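Putative Glycosidase (Bacteroides thetaiotaomicron, PDB 3R67) is a putative glycosidase, probably with the five-bladed beta-propeller fold of its family. Local coordinates at residues A[10-15]-A[297-302]; A[209-214]-A[231-236]. All coordinates share one frame; numbering follows the deposited sequence.

Contact 1: residues A[10-15]-A[297-302]. With EDO (1,2-ethanediol), chain F.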
loop_
_atom_site.group_PDB
_atom_site.type_symbol
_atom_site.label_atom_id
_atom_site.label_comp_id
_atom_site.label_asym_id
_atom_site.label_seq_id
_atom_site.Cartn_x
_atom_site.Cartn_y
_atom_site.Cartn_z
ATOM N N PRO A 10 -18.554 14.072 3.784
ATOM C CA PRO A 10 -19.687 13.289 4.325
ATOM C C PRO A 10 -19.272 12.538 5.594
ATOM O O PRO A 10 -18.105 12.204 5.742
ATOM C CB PRO A 10 -20.059 12.339 3.182
ATOM C CG PRO A 10 -18.904 12.378 2.245
ATOM C CD PRO A 10 -18.237 13.682 2.399
ATOM N N ASP A 11 -20.203 12.325 6.523
ATOM C CA ASP A 11 -19.925 11.742 7.834
ATOM C C ASP A 11 -19.416 10.282 7.741
ATOM O O ASP A 11 -18.840 9.811 8.724
ATOM C CB ASP A 11 -21.164 11.790 8.747
ATOM C CG ASP A 11 -22.296 10.903 8.295
ATOM O OD1 ASP A 11 -22.861 11.167 7.206
ATOM O OD2 ASP A 11 -22.605 9.926 9.011
ATOM N N TRP A 12 -19.566 9.581 6.582
ATOM C CA TRP A 12 -19.017 8.215 6.432
ATOM C C TRP A 12 -17.468 8.231 6.300
ATOM O O TRP A 12 -16.817 7.200 6.500
ATOM C CB TRP A 12 -19.625 7.472 5.222
ATOM C CG TRP A 12 -19.447 8.133 3.879
ATOM C CD1 TRP A 12 -20.373 8.866 3.212
ATOM C CD2 TRP A 12 -18.297 8.069 3.017
ATOM N NE1 TRP A 12 -19.887 9.247 1.985
ATOM C CE2 TRP A 12 -18.600 8.807 1.856
ATOM C CE3 TRP A 12 -17.033 7.464 3.114
ATOM C CZ2 TRP A 12 -17.678 8.980 0.812
ATOM C CZ3 TRP A 12 -16.119 7.658 2.089
ATOM C CH2 TRP A 12 -16.450 8.392 0.947
ATOM N N ALA A 13 -16.897 9.380 5.904
ATOM C CA ALA A 13 -15.460 9.530 5.657
ATOM C C ALA A 13 -14.681 9.724 6.931
ATOM O O ALA A 13 -15.137 10.384 7.861
ATOM C CB ALA A 13 -15.218 10.724 4.740
ATOM N N TRP A 14 -13.483 9.168 6.954
ATOM C CA TRP A 14 -12.478 9.335 8.025
ATOM C C TRP A 14 -11.513 10.413 7.568
ATOM O O TRP A 14 -10.446 10.104 7.041
ATOM C CB TRP A 14 -11.772 8.006 8.329
ATOM C CG TRP A 14 -12.632 6.906 8.868
ATOM C CD1 TRP A 14 -13.985 6.920 9.067
ATOM C CD2 TRP A 14 -12.182 5.612 9.269
ATOM N NE1 TRP A 14 -14.401 5.715 9.581
ATOM C CE2 TRP A 14 -13.316 4.890 9.714
ATOM C CE3 TRP A 14 -10.924 4.985 9.287
ATOM C CZ2 TRP A 14 -13.226 3.584 10.213
ATOM C CZ3 TRP A 14 -10.844 3.679 9.750
ATOM C CH2 TRP A 14 -11.989 2.989 10.194
ATOM N N ALA A 15 -11.962 11.656 7.627
ATOM C CA ALA A 15 -11.237 12.800 7.089
ATOM C C ALA A 15 -10.238 13.416 8.077
ATOM O O ALA A 15 -9.191 13.898 7.650
ATOM C CB ALA A 15 -12.229 13.866 6.680
ATOM N N LEU A 297 -20.415 0.728 -5.521
ATOM C CA LEU A 297 -19.995 2.028 -5.002
ATOM C C LEU A 297 -21.199 2.819 -4.511
ATOM O O LEU A 297 -22.190 2.961 -5.241
ATOM C CB LEU A 297 -19.242 2.808 -6.100
ATOM C CG LEU A 297 -18.624 4.171 -5.733
ATOM C CD1 LEU A 297 -17.479 4.025 -4.725
ATOM C CD2 LEU A 297 -18.078 4.833 -6.952
ATOM N N ILE A 298 -21.117 3.342 -3.275
ATOM C CA ILE A 298 -22.190 4.153 -2.678
ATOM C C ILE A 298 -21.849 5.635 -2.868
ATOM O O ILE A 298 -22.665 6.398 -3.394
ATOM C CB ILE A 298 -22.432 3.814 -1.180
ATOM C CG1 ILE A 298 -22.782 2.308 -0.961
ATOM C CG2 ILE A 298 -23.522 4.740 -0.588
ATOM C CD1 ILE A 298 -22.723 1.858 0.529
ATOM N N ASP A 299 -20.648 6.044 -2.438
ATOM C CA ASP A 299 -20.224 7.431 -2.493
ATOM C C ASP A 299 -18.682 7.509 -2.552
ATOM O O ASP A 299 -17.989 6.499 -2.372
ATOM C CB ASP A 299 -20.784 8.202 -1.275
ATOM C CG ASP A 299 -20.779 9.713 -1.413
ATOM O OD1 ASP A 299 -20.626 10.213 -2.565
ATOM O OD2 ASP A 299 -20.994 10.398 -0.391
ATOM N N ARG A 300 -18.159 8.709 -2.851
ATOM C CA ARG A 300 -16.750 8.988 -3.071
ATOM C C ARG A 300 -16.463 10.463 -2.807
ATOM O O ARG A 300 -17.332 11.299 -3.037
ATOM C CB ARG A 300 -16.447 8.601 -4.528
ATOM C CG ARG A 300 -15.024 8.686 -5.010
ATOM C CD ARG A 300 -15.082 8.142 -6.413
ATOM N NE ARG A 300 -13.806 8.200 -7.112
ATOM C CZ ARG A 300 -13.667 7.890 -8.386
ATOM N NH1 ARG A 300 -14.724 7.534 -9.108
ATOM N NH2 ARG A 300 -12.476 7.973 -8.967
ATOM N N LEU A 301 -15.270 10.780 -2.287
ATOM C CA LEU A 301 -14.883 12.165 -2.010
ATOM C C LEU A 301 -14.524 12.863 -3.311
ATOM O O LEU A 301 -13.828 12.279 -4.139
ATOM C CB LEU A 301 -13.714 12.237 -1.015
ATOM C CG LEU A 301 -13.871 11.608 0.402
ATOM C CD1 LEU A 301 -12.639 11.938 1.263
ATOM C CD2 LEU A 301 -15.144 12.103 1.133
ATOM N N ASP A 302 -15.003 14.101 -3.506
ATOM C CA ASP A 302 -14.737 14.890 -4.717
ATOM C C ASP A 302 -13.477 15.762 -4.522
ATOM O O ASP A 302 -12.913 16.289 -5.491
ATOM C CB ASP A 302 -15.964 15.739 -5.079
ATOM C CG ASP A 302 -17.133 14.868 -5.549
ATOM O OD1 ASP A 302 -16.896 13.677 -5.895
ATOM O OD2 ASP A 302 -18.281 15.379 -5.595
HETATM C C1 EDO F . -16.155 5.191 -11.155
HETATM O O1 EDO F . -15.595 6.410 -11.689
HETATM C C2 EDO F . -16.984 4.380 -12.154
HETATM O O2 EDO F . -16.182 3.902 -13.250
#
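The indole of Trp12 points its N-H edge at the carboxylate of Asp299. NE1 donates to OD2 over 2.9 Å at 161°. The acceptor lies close to the indole plane. The carboxylate is turned 64° from that plane and takes the bond on the anti side of OD2, tilted out of the carboxylate plane. Its other oxygen, OD1, receives a weak bond from the backbone N of Arg300, which may help to hold the rotation of the group. The benzo end of the same indole reaches Leu301, with CH2 3.9 Å from CD2. That methyl also meets Pro10 CD at 3.7 Å and Ala13 CB at 3.9 Å. Pro10 to Ala13 form a type I beta turn, which brings the three side chains to one methyl. The N-terminal segment thus packs against strand 297-300, the outer strand of a propeller blade. Ile298 and Asp299 form a classic beta bulge opposite Leu288 there. Arg300 points away from the turn. Its side chain is extended, with CG anti to the backbone N (chi1 -175°), and its NH2 forms a salt bridge with Asp242. Its NH1 donates to O1 of 1,2-ethanediol over 2.9 Å, with O1 near the guanidinium plane.

Contact 2: residues A[209-214]-A[231-236]. With EDO (1,2-ethanediol), chain F.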
loop_
_atom_site.group_PDB
_atom_site.type_symbol
_atom_site.label_atom_id
_atom_site.label_comp_id
_atom_site.label_asym_id
_atom_site.label_seq_id
_atom_site.Cartn_x
_atom_site.Cartn_y
_atom_site.Cartn_z
ATOM N N VAL A 209 -9.630 0.764 -10.453
ATOM C CA VAL A 209 -9.755 -0.186 -9.354
ATOM C C VAL A 209 -10.624 -1.349 -9.827
ATOM O O VAL A 209 -11.742 -1.155 -10.303
ATOM C CB VAL A 209 -10.308 0.471 -8.059
ATOM C CG1 VAL A 209 -10.463 -0.549 -6.945
ATOM C CG2 VAL A 209 -9.425 1.630 -7.599
ATOM N N ASN A 210 -10.077 -2.559 -9.696
ATOM C CA ASN A 210 -10.785 -3.804 -9.971
ATOM C C ASN A 210 -11.037 -4.495 -8.634
ATOM O O ASN A 210 -10.394 -4.153 -7.643
ATOM C CB ASN A 210 -9.986 -4.694 -10.964
ATOM C CG ASN A 210 -10.574 -6.071 -11.234
ATOM O OD1 ASN A 210 -10.008 -7.091 -10.860
ATOM N ND2 ASN A 210 -11.763 -6.133 -11.789
ATOM N N VAL A 211 -11.981 -5.437 -8.591
ATOM C CA VAL A 211 -12.261 -6.222 -7.390
ATOM C C VAL A 211 -11.914 -7.667 -7.708
ATOM O O VAL A 211 -12.308 -8.183 -8.755
ATOM C CB VAL A 211 -13.715 -6.060 -6.861
ATOM C CG1 VAL A 211 -13.985 -6.989 -5.672
ATOM C CG2 VAL A 211 -14.013 -4.606 -6.494
ATOM N N ALA A 212 -11.116 -8.294 -6.841
ATOM C CA ALA A 212 -10.734 -9.696 -6.983
ATOM C C ALA A 212 -11.189 -10.474 -5.764
ATOM O O ALA A 212 -11.324 -9.886 -4.684
ATOM C CB ALA A 212 -9.230 -9.823 -7.180
ATOM N N THR A 213 -11.442 -11.791 -5.930
ATOM C CA THR A 213 -11.865 -12.646 -4.819
ATOM C C THR A 213 -10.933 -13.863 -4.707
ATOM O O THR A 213 -10.242 -14.228 -5.665
ATOM C CB THR A 213 -13.334 -13.087 -4.959
ATOM O OG1 THR A 213 -13.498 -13.984 -6.056
ATOM C CG2 THR A 213 -14.301 -11.916 -5.073
ATOM N N SER A 214 -10.922 -14.488 -3.520
ATOM C CA SER A 214 -10.104 -15.672 -3.221
ATOM C C SER A 214 -10.780 -16.556 -2.185
ATOM O O SER A 214 -11.579 -16.062 -1.391
ATOM C CB SER A 214 -8.729 -15.244 -2.708
ATOM O OG SER A 214 -7.844 -16.335 -2.530
ATOM N N LEU A 231 -13.645 -5.672 -14.387
ATOM C CA LEU A 231 -14.683 -4.846 -13.799
ATOM C C LEU A 231 -13.999 -3.630 -13.164
ATOM O O LEU A 231 -13.065 -3.807 -12.373
ATOM C CB LEU A 231 -15.490 -5.671 -12.787
ATOM C CG LEU A 231 -16.642 -4.979 -12.095
ATOM C CD1 LEU A 231 -17.770 -4.678 -13.074
ATOM C CD2 LEU A 231 -17.173 -5.844 -10.973
ATOM N N LYS A 232 -14.372 -2.420 -13.581
ATOM C CA LYS A 232 -13.778 -1.183 -13.076
ATOM C C LYS A 232 -14.771 -0.498 -12.121
ATOM O O LYS A 232 -15.753 0.093 -12.570
ATOM C CB LYS A 232 -13.390 -0.273 -14.252
ATOM C CG LYS A 232 -12.368 -0.882 -15.197
ATOM C CD LYS A 232 -12.040 0.073 -16.328
ATOM C CE LYS A 232 -10.955 -0.464 -17.229
ATOM N NZ LYS A 232 -10.602 0.522 -18.284
ATOM N N VAL A 233 -14.552 -0.615 -10.815
ATOM C CA VAL A 233 -15.497 -0.080 -9.833
ATOM C C VAL A 233 -15.168 1.401 -9.522
ATOM O O VAL A 233 -16.037 2.134 -9.055
ATOM C CB VAL A 233 -15.554 -0.931 -8.538
ATOM C CG1 VAL A 233 -16.044 -2.335 -8.851
ATOM C CG2 VAL A 233 -14.217 -0.972 -7.786
ATOM N N ILE A 234 -13.933 1.828 -9.804
ATOM C CA ILE A 234 -13.431 3.204 -9.656
ATOM C C ILE A 234 -12.507 3.470 -10.819
ATOM O O ILE A 234 -11.626 2.656 -11.108
ATOM C CB ILE A 234 -12.733 3.438 -8.274
ATOM C CG1 ILE A 234 -13.744 3.594 -7.145
ATOM C CG2 ILE A 234 -11.825 4.663 -8.275
ATOM C CD1 ILE A 234 -13.054 3.588 -5.777
ATOM N N THR A 235 -12.713 4.594 -11.496
ATOM C CA THR A 235 -11.859 5.030 -12.597
ATOM C C THR A 235 -11.478 6.487 -12.368
ATOM O O THR A 235 -12.238 7.210 -11.717
ATOM C CB THR A 235 -12.532 4.821 -13.992
ATOM O OG1 THR A 235 -13.753 5.544 -14.049
ATOM C CG2 THR A 235 -12.786 3.354 -14.326
ATOM N N PRO A 236 -10.335 6.962 -12.922
ATOM C CA PRO A 236 -9.982 8.385 -12.782
ATOM C C PRO A 236 -11.086 9.313 -13.307
ATOM O O PRO A 236 -11.818 8.965 -14.248
ATOM C CB PRO A 236 -8.715 8.509 -13.631
ATOM C CG PRO A 236 -8.108 7.131 -13.586
ATOM C CD PRO A 236 -9.309 6.241 -13.707
HETATM C C1 EDO F . -16.155 5.191 -11.155
HETATM O O1 EDO F . -15.595 6.410 -11.689
HETATM C C2 EDO F . -16.984 4.380 -12.154
HETATM O O2 EDO F . -16.182 3.902 -13.250
#
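The amide nitrogen ND2 of Asn210 donates to the backbone O of Leu231 over 2.7 Å. The bond is nearly straight, at 172°. It lies in the carbonyl plane, on a lone pair of the oxygen, and also in the plane of the Asn210 amide. CG of Asn210 stands anti to its own backbone N (chi1 175°), and this carries the amide across to the loop. The same ND2 also donates to the backbone O of Met223, while OD1 accepts from the indole NE1 of Trp204. Three bonds therefore grip the buried amide and fix which end is oxygen and which nitrogen. The O of Leu231 has a second, softer partner in Asn210 CA, at 3.3 Å.

Two backbone bonds continue the contact. Val209 N donates to Ile234 O over 2.8 Å, and Val233 N donates to Val209 O over 2.9 Å. They tie Val209 to loop 231-236, which passes from the outer part of one propeller blade toward the next.

The valines pack beside these bonds. CG1 of Val209 meets CG2 of Val233 at 3.9 Å. CG2 of Val209 lies against CB of Ile234, and these two side chains point the same way. Val211 crosses Val233 at about a right angle, and its CG2 touches both methyls of Val233. Val209 and Val211 also touch Tyr203, and Val233 and Ile234 touch Phe289.

Past Ile234, the hydroxyl OG1 of Thr235 is hydrogen-bonded to O2 of 1,2-ethanediol at 3.0 Å. The diol probably comes from the crystallisation liquor. The chemistry implies a loop fixed chiefly through its main chain: Leu231, Val233 and Ile234 each give a backbone polar atom to the bonding, and the Asn210 amide adds one side-chain bond at the Leu231 end.

From the N terminus, segment 10-15 comes first and meets 297-302 late in the chain. Contact 1 thus closes a loop of 281 residues. Contact 2 is nested inside it and closes a short loop of 16 residues between 209-214 and 231-236. Contact 1 ties the N-terminal segment to strand 297-300, the outer strand of the blade 245-255, 258-266, 282-289, 297-300. Contact 2 lies on the outer part of the blade before it and ties strand 210-214 to the loop before strand 245-255. Their centres are about 18 Å apart, yet they touch: Arg300 NH2 lies 2.9 Å from Thr235 O, probably as a hydrogen bond. Arg300 and Thr235 also share the 1,2-ethanediol.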